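Local coordinates for cytochrome P450 monooxygenase (Rhodococcus sp. ECU0066, PDB 6KBH), which probably oxidises substrates with molecular oxygen as a self-sufficient monooxygenase, carrying heme, FMN and a [2Fe-2S] cluster in a single chain, at residues G481-S484 and L490-T493; W505-H510 and A595-A600. All blocks are in the same frame, centred on the assembly; numbering follows the deposited sequence.

Interaction 1: residues G481-S484 and L490-T493; sequences GLES and LLIT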
loop_
_atom_site.group_PDB
_atom_site.type_symbol
_atom_site.label_atom_id
_atom_site.label_comp_id
_atom_site.label_asym_id
_atom_site.label_seq_id
_atom_site.Cartn_x
_atom_site.Cartn_y
_atom_site.Cartn_z
ATOM N N GLY A 481 -16.301 15.239 -22.834
ATOM C CA GLY A 481 -16.074 15.737 -24.175
ATOM C C GLY A 481 -14.637 15.695 -24.651
ATOM O O GLY A 481 -13.706 15.949 -23.879
ATOM N N LEU A 482 -14.454 15.374 -25.932
ATOM C CA LEU A 482 -13.156 15.387 -26.597
ATOM C C LEU A 482 -13.207 16.407 -27.723
ATOM O O LEU A 482 -14.051 16.300 -28.615
ATOM C CB LEU A 482 -12.798 14.012 -27.165
ATOM C CG LEU A 482 -12.627 12.836 -26.210
ATOM C CD1 LEU A 482 -12.000 13.334 -24.926
ATOM C CD2 LEU A 482 -13.942 12.129 -25.956
ATOM N N GLU A 483 -12.298 17.380 -27.692
ATOM C CA GLU A 483 -12.248 18.424 -28.707
ATOM C C GLU A 483 -10.845 18.511 -29.286
ATOM O O GLU A 483 -9.859 18.517 -28.542
ATOM C CB GLU A 483 -12.664 19.781 -28.130
ATOM C CG GLU A 483 -12.484 20.941 -29.102
ATOM C CD GLU A 483 -13.016 22.253 -28.559
ATOM O OE1 GLU A 483 -13.652 22.240 -27.483
ATOM O OE2 GLU A 483 -12.798 23.298 -29.208
ATOM N N SER A 484 -10.759 18.576 -30.613
ATOM C CA SER A 484 -9.491 18.762 -31.311
ATOM C C SER A 484 -9.243 20.258 -31.468
ATOM O O SER A 484 -9.990 20.949 -32.168
ATOM C CB SER A 484 -9.516 18.057 -32.665
ATOM O OG SER A 484 -8.488 18.536 -33.514
ATOM N N LEU A 490 -5.692 16.674 -28.264
ATOM C CA LEU A 490 -7.061 16.650 -27.755
ATOM C C LEU A 490 -7.208 17.635 -26.609
ATOM O O LEU A 490 -6.267 17.892 -25.862
ATOM C CB LEU A 490 -7.501 15.281 -27.215
ATOM C CG LEU A 490 -7.596 13.984 -28.006
ATOM C CD1 LEU A 490 -8.515 14.104 -29.218
ATOM C CD2 LEU A 490 -6.225 13.578 -28.375
ATOM N N LEU A 491 -8.415 18.152 -26.455
ATOM C CA LEU A 491 -8.829 18.822 -25.232
ATOM C C LEU A 491 -9.857 17.930 -24.545
ATOM O O LEU A 491 -10.958 17.720 -25.070
ATOM C CB LEU A 491 -9.401 20.208 -25.516
ATOM C CG LEU A 491 -9.707 21.014 -24.249
ATOM C CD1 LEU A 491 -8.437 21.289 -23.452
ATOM C CD2 LEU A 491 -10.434 22.309 -24.570
ATOM N N ILE A 492 -9.504 17.407 -23.376
ATOM C CA ILE A 492 -10.369 16.497 -22.633
ATOM C C ILE A 492 -11.081 17.276 -21.538
ATOM O O ILE A 492 -10.450 18.043 -20.797
ATOM C CB ILE A 492 -9.572 15.324 -22.040
ATOM C CG1 ILE A 492 -8.807 14.586 -23.133
ATOM C CG2 ILE A 492 -10.503 14.365 -21.331
ATOM C CD1 ILE A 492 -7.935 13.480 -22.599
ATOM N N THR A 493 -12.393 17.087 -21.442
ATOM C CA THR A 493 -13.202 17.653 -20.372
ATOM C C THR A 493 -13.555 16.532 -19.402
ATOM O O THR A 493 -14.239 15.574 -19.778
ATOM C CB THR A 493 -14.467 18.306 -20.925
ATOM O OG1 THR A 493 -14.994 17.494 -21.977
ATOM C CG2 THR A 493 -14.159 19.677 -21.481
#
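The carbonyl oxygen of Gly481 takes two bonds from Thr493. The two segments belong to an antiparallel beta hairpin, strands 475-486 and 489-496, in the six-stranded antiparallel sheet of the FMN-binding reductase part. Thr493 N reaches Gly481 O at 3.0 Å, in the carbonyl plane, and Thr493 OG1 reaches the same Gly481 O at 2.8 Å. The hydroxyl comes from the flank, with a C=O...donor angle of 101°, and is tilted from the carbonyl plane. Its place follows from the first torsion of Thr493 (chi1 40°), which sets OG1 between the backbone N and the carbonyl carbon. A valine here would probably leave Gly481 O with the backbone N-H of this residue as its one partner across the contact.

Glu483 and Leu491 form a hydrogen-bonded pair: Glu483 N gives to Leu491 O at 3.0 Å, and Leu491 N gives back to Glu483 O. Glu483 runs out extended on the same face as Leu491. Leu482, Ile492 and Leu490 lie on the other face, where helix 547-554 packs against Leu490 and Ile492. Leu482 and Ile492 form a non-hydrogen-bonded pair and lie side by side, pointing the same way. One methyl of Leu482 rests against both branches of its neighbour: Leu482 CD1 is 3.9 Å from Ile492 CG1 and 4.0 Å from Ile492 CG2.

Interaction 2: residues W505-H510 and A595-A600; sequences WSAGSH and ADQVKA. With FMN (flavin mononucleotide), chain B.
Ala507 meets the side chain of Gln597, and the methyl of Ala507 points toward helix 588-601. Ala507 CB lies 3.5 Å from Gln597 CG. The glutamine leaves the helix with CG anti to its carbonyl carbon (chi1 -53°), then bends at the next bond. This lays the end of the side chain against Ala507. Ser506 CB is near that end too.

Ala507 sits in a type II beta turn from Ser506 to Ser509. Gly508 has positive phi (89°), at backbone angles where a side chain would collide with the carbonyl oxygen of Ala507, so glycine suits the turn. Ser509 OG is modelled close to Ser506 O, doubtfully short for a hydrogen bond. The segment then runs to the flavin: His510 CB is 3.5 Å from FMN O4, while the His510 ring packs edge-to-face with His569.

The contact joins the flavin-binding sheet to the parallel-sheet part of the reductase. Asn568 ND2 is hydrogen-bonded to Ala507 O, and Ala593 and Met594 of the helix also touch the Ala507 methyl. Helix 588-601 forms a beta-alpha-beta crossover between strands 578-584 and 605-611, with Val598 packed on both strands.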
loop_
_atom_site.group_PDB
_atom_site.type_symbol
_atom_site.label_atom_id
_atom_site.label_comp_id
_atom_site.label_asym_id
_atom_site.label_seq_id
_atom_site.Cartn_x
_atom_site.Cartn_y
_atom_site.Cartn_z
ATOM N N TRP A 505 -7.395 24.806 -7.420
ATOM C CA TRP A 505 -6.052 24.614 -7.943
ATOM C C TRP A 505 -5.535 25.930 -8.503
ATOM O O TRP A 505 -6.279 26.675 -9.147
ATOM C CB TRP A 505 -6.015 23.525 -9.028
ATOM C CG TRP A 505 -6.990 23.738 -10.147
ATOM C CD1 TRP A 505 -8.280 23.290 -10.209
ATOM C CD2 TRP A 505 -6.751 24.444 -11.371
ATOM N NE1 TRP A 505 -8.857 23.678 -11.394
ATOM C CE2 TRP A 505 -7.941 24.388 -12.125
ATOM C CE3 TRP A 505 -5.648 25.120 -11.902
ATOM C CZ2 TRP A 505 -8.057 24.981 -13.382
ATOM C CZ3 TRP A 505 -5.766 25.708 -13.148
ATOM C CH2 TRP A 505 -6.961 25.635 -13.874
ATOM N N SER A 506 -4.265 26.216 -8.237
ATOM C CA SER A 506 -3.611 27.395 -8.774
ATOM C C SER A 506 -2.952 27.061 -10.111
ATOM O O SER A 506 -2.915 25.907 -10.544
ATOM C CB SER A 506 -2.592 27.942 -7.774
ATOM O OG SER A 506 -1.704 26.926 -7.343
ATOM N N ALA A 507 -2.435 28.088 -10.775
ATOM C CA ALA A 507 -1.868 27.889 -12.099
ATOM C C ALA A 507 -0.591 27.060 -12.040
ATOM O O ALA A 507 0.173 27.114 -11.072
ATOM C CB ALA A 507 -1.579 29.225 -12.765
ATOM N N GLY A 508 -0.361 26.297 -13.106
ATOM C CA GLY A 508 0.754 25.383 -13.177
ATOM C C GLY A 508 0.463 24.002 -12.638
ATOM O O GLY A 508 1.265 23.086 -12.862
ATOM N N SER A 509 -0.657 23.823 -11.941
ATOM C CA SER A 509 -0.996 22.523 -11.379
ATOM C C SER A 509 -1.282 21.510 -12.481
ATOM O O SER A 509 -1.708 21.854 -13.588
ATOM C CB SER A 509 -2.206 22.631 -10.449
ATOM O OG SER A 509 -2.116 23.766 -9.608
ATOM N N HIS A 510 -1.045 20.246 -12.157
ATOM C CA HIS A 510 -1.248 19.128 -13.061
ATOM C C HIS A 510 -2.080 18.069 -12.353
ATOM O O HIS A 510 -2.442 18.216 -11.182
ATOM C CB HIS A 510 0.091 18.534 -13.504
ATOM C CG HIS A 510 0.973 18.142 -12.360
ATOM N ND1 HIS A 510 1.945 18.978 -11.854
ATOM C CD2 HIS A 510 1.015 17.016 -11.608
ATOM C CE1 HIS A 510 2.557 18.378 -10.849
ATOM N NE2 HIS A 510 2.013 17.187 -10.680
ATOM N N ALA A 595 -0.948 32.849 -17.196
ATOM C CA ALA A 595 -1.316 34.105 -17.837
ATOM C C ALA A 595 -2.670 34.596 -17.338
ATOM O O ALA A 595 -2.884 35.804 -17.185
ATOM C CB ALA A 595 -1.331 33.935 -19.355
ATOM N N ASP A 596 -3.593 33.670 -17.067
ATOM C CA ASP A 596 -4.928 34.064 -16.631
ATOM C C ASP A 596 -4.920 34.588 -15.200
ATOM O O ASP A 596 -5.599 35.580 -14.902
ATOM C CB ASP A 596 -5.896 32.893 -16.778
ATOM C CG ASP A 596 -6.252 32.609 -18.226
ATOM O OD1 ASP A 596 -5.991 33.479 -19.082
ATOM O OD2 ASP A 596 -6.803 31.525 -18.503
ATOM N N GLN A 597 -4.176 33.934 -14.296
ATOM C CA GLN A 597 -4.038 34.459 -12.937
ATOM C C GLN A 597 -3.582 35.911 -12.955
ATOM O O GLN A 597 -4.117 36.753 -12.227
ATOM C CB GLN A 597 -3.047 33.628 -12.111
ATOM C CG GLN A 597 -3.289 32.136 -12.042
ATOM C CD GLN A 597 -3.189 31.604 -10.615
ATOM O OE1 GLN A 597 -4.122 31.738 -9.825
ATOM N NE2 GLN A 597 -2.034 31.055 -10.265
ATOM N N VAL A 598 -2.597 36.222 -13.800
ATOM C CA VAL A 598 -1.995 37.548 -13.788
ATOM C C VAL A 598 -2.927 38.585 -14.402
ATOM O O VAL A 598 -2.912 39.751 -13.996
ATOM C CB VAL A 598 -0.637 37.517 -14.504
ATOM C CG1 VAL A 598 -0.006 38.896 -14.515
ATOM C CG2 VAL A 598 0.290 36.518 -13.829
ATOM N N LYS A 599 -3.750 38.199 -15.377
ATOM C CA LYS A 599 -4.731 39.150 -15.887
ATOM C C LYS A 599 -5.781 39.469 -14.833
ATOM O O LYS A 599 -6.319 40.580 -14.815
ATOM C CB LYS A 599 -5.370 38.626 -17.177
ATOM C CG LYS A 599 -6.706 37.906 -17.046
ATOM C CD LYS A 599 -7.497 38.100 -18.336
ATOM C CE LYS A 599 -8.807 37.338 -18.348
ATOM N NZ LYS A 599 -9.561 37.644 -19.594
ATOM N N ALA A 600 -6.070 38.501 -13.984
ATOM C CA ALA A 600 -6.989 38.671 -12.888
ATOM C C ALA A 600 -6.417 39.576 -11.856
ATOM O O ALA A 600 -7.105 40.416 -11.291
ATOM C CB ALA A 600 -7.284 37.346 -12.253
HETATM N N1 FMN B . 4.681 15.748 -17.637
HETATM C C2 FMN B . 5.003 16.088 -16.380
HETATM O O2 FMN B . 5.915 15.432 -15.781
HETATM N N3 FMN B . 4.398 17.092 -15.731
HETATM C C4 FMN B . 3.432 17.789 -16.362
HETATM O O4 FMN B . 2.805 18.810 -15.729
HETATM C C4A FMN B . 3.078 17.460 -17.670
HETATM N N5 FMN B . 2.113 18.162 -18.286
HETATM C C5A FMN B . 1.780 17.832 -19.539
HETATM C C6 FMN B . 0.784 18.575 -20.146
HETATM C C7 FMN B . 0.402 18.282 -21.434
HETATM C C7M FMN B . -0.726 19.187 -21.987
HETATM C C8 FMN B . 1.014 17.242 -22.144
HETATM C C8M FMN B . 0.622 16.879 -23.562
HETATM C C9 FMN B . 2.026 16.506 -21.537
HETATM C C9A FMN B . 2.409 16.786 -20.222
HETATM N N10 FMN B . 3.385 16.086 -19.601
HETATM C C10 FMN B . 3.721 16.413 -18.322
HETATM C "C1'" FMN B . 4.076 14.935 -20.262
HETATM C "C2'" FMN B . 3.320 13.641 -20.092
HETATM O "O2'" FMN B . 3.298 13.177 -18.805
HETATM C "C3'" FMN B . 3.886 12.562 -20.979
HETATM O "O3'" FMN B . 5.256 12.328 -20.786
HETATM C "C4'" FMN B . 3.600 12.861 -22.467
HETATM O "O4'" FMN B . 2.342 13.274 -22.846
HETATM C "C5'" FMN B . 3.800 11.593 -23.350
HETATM O "O5'" FMN B . 3.308 10.333 -22.829
HETATM P P FMN B . 3.818 9.003 -23.490
HETATM O O1P FMN B . 3.691 7.863 -22.513
HETATM O O2P FMN B . 3.011 8.662 -24.702
HETATM O O3P FMN B . 5.248 9.212 -23.879
#

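Both interactions lie in the FMN-containing reductase part of the chain, and their centres are 20 Å apart. They do not touch; their nearest atoms are about 10 Å apart. Interaction 1 comes first along the chain, and both its segments precede those of interaction 2. Interaction 1 stays within the six-stranded antiparallel sheet, joining strands 475-486 and 489-496. The loop after strand 489-496 carries segment 505-510, which leads into strand 510-515 of the same sheet. Interaction 2 joins this loop to helix 588-601, which connects two strands of the parallel sheet. Interaction 1 also lies near the flavin, with the Leu491 side chain about 8 Å from FMN. Interaction 2 ties the flavin-binding sheet to the neighbouring parallel-sheet part.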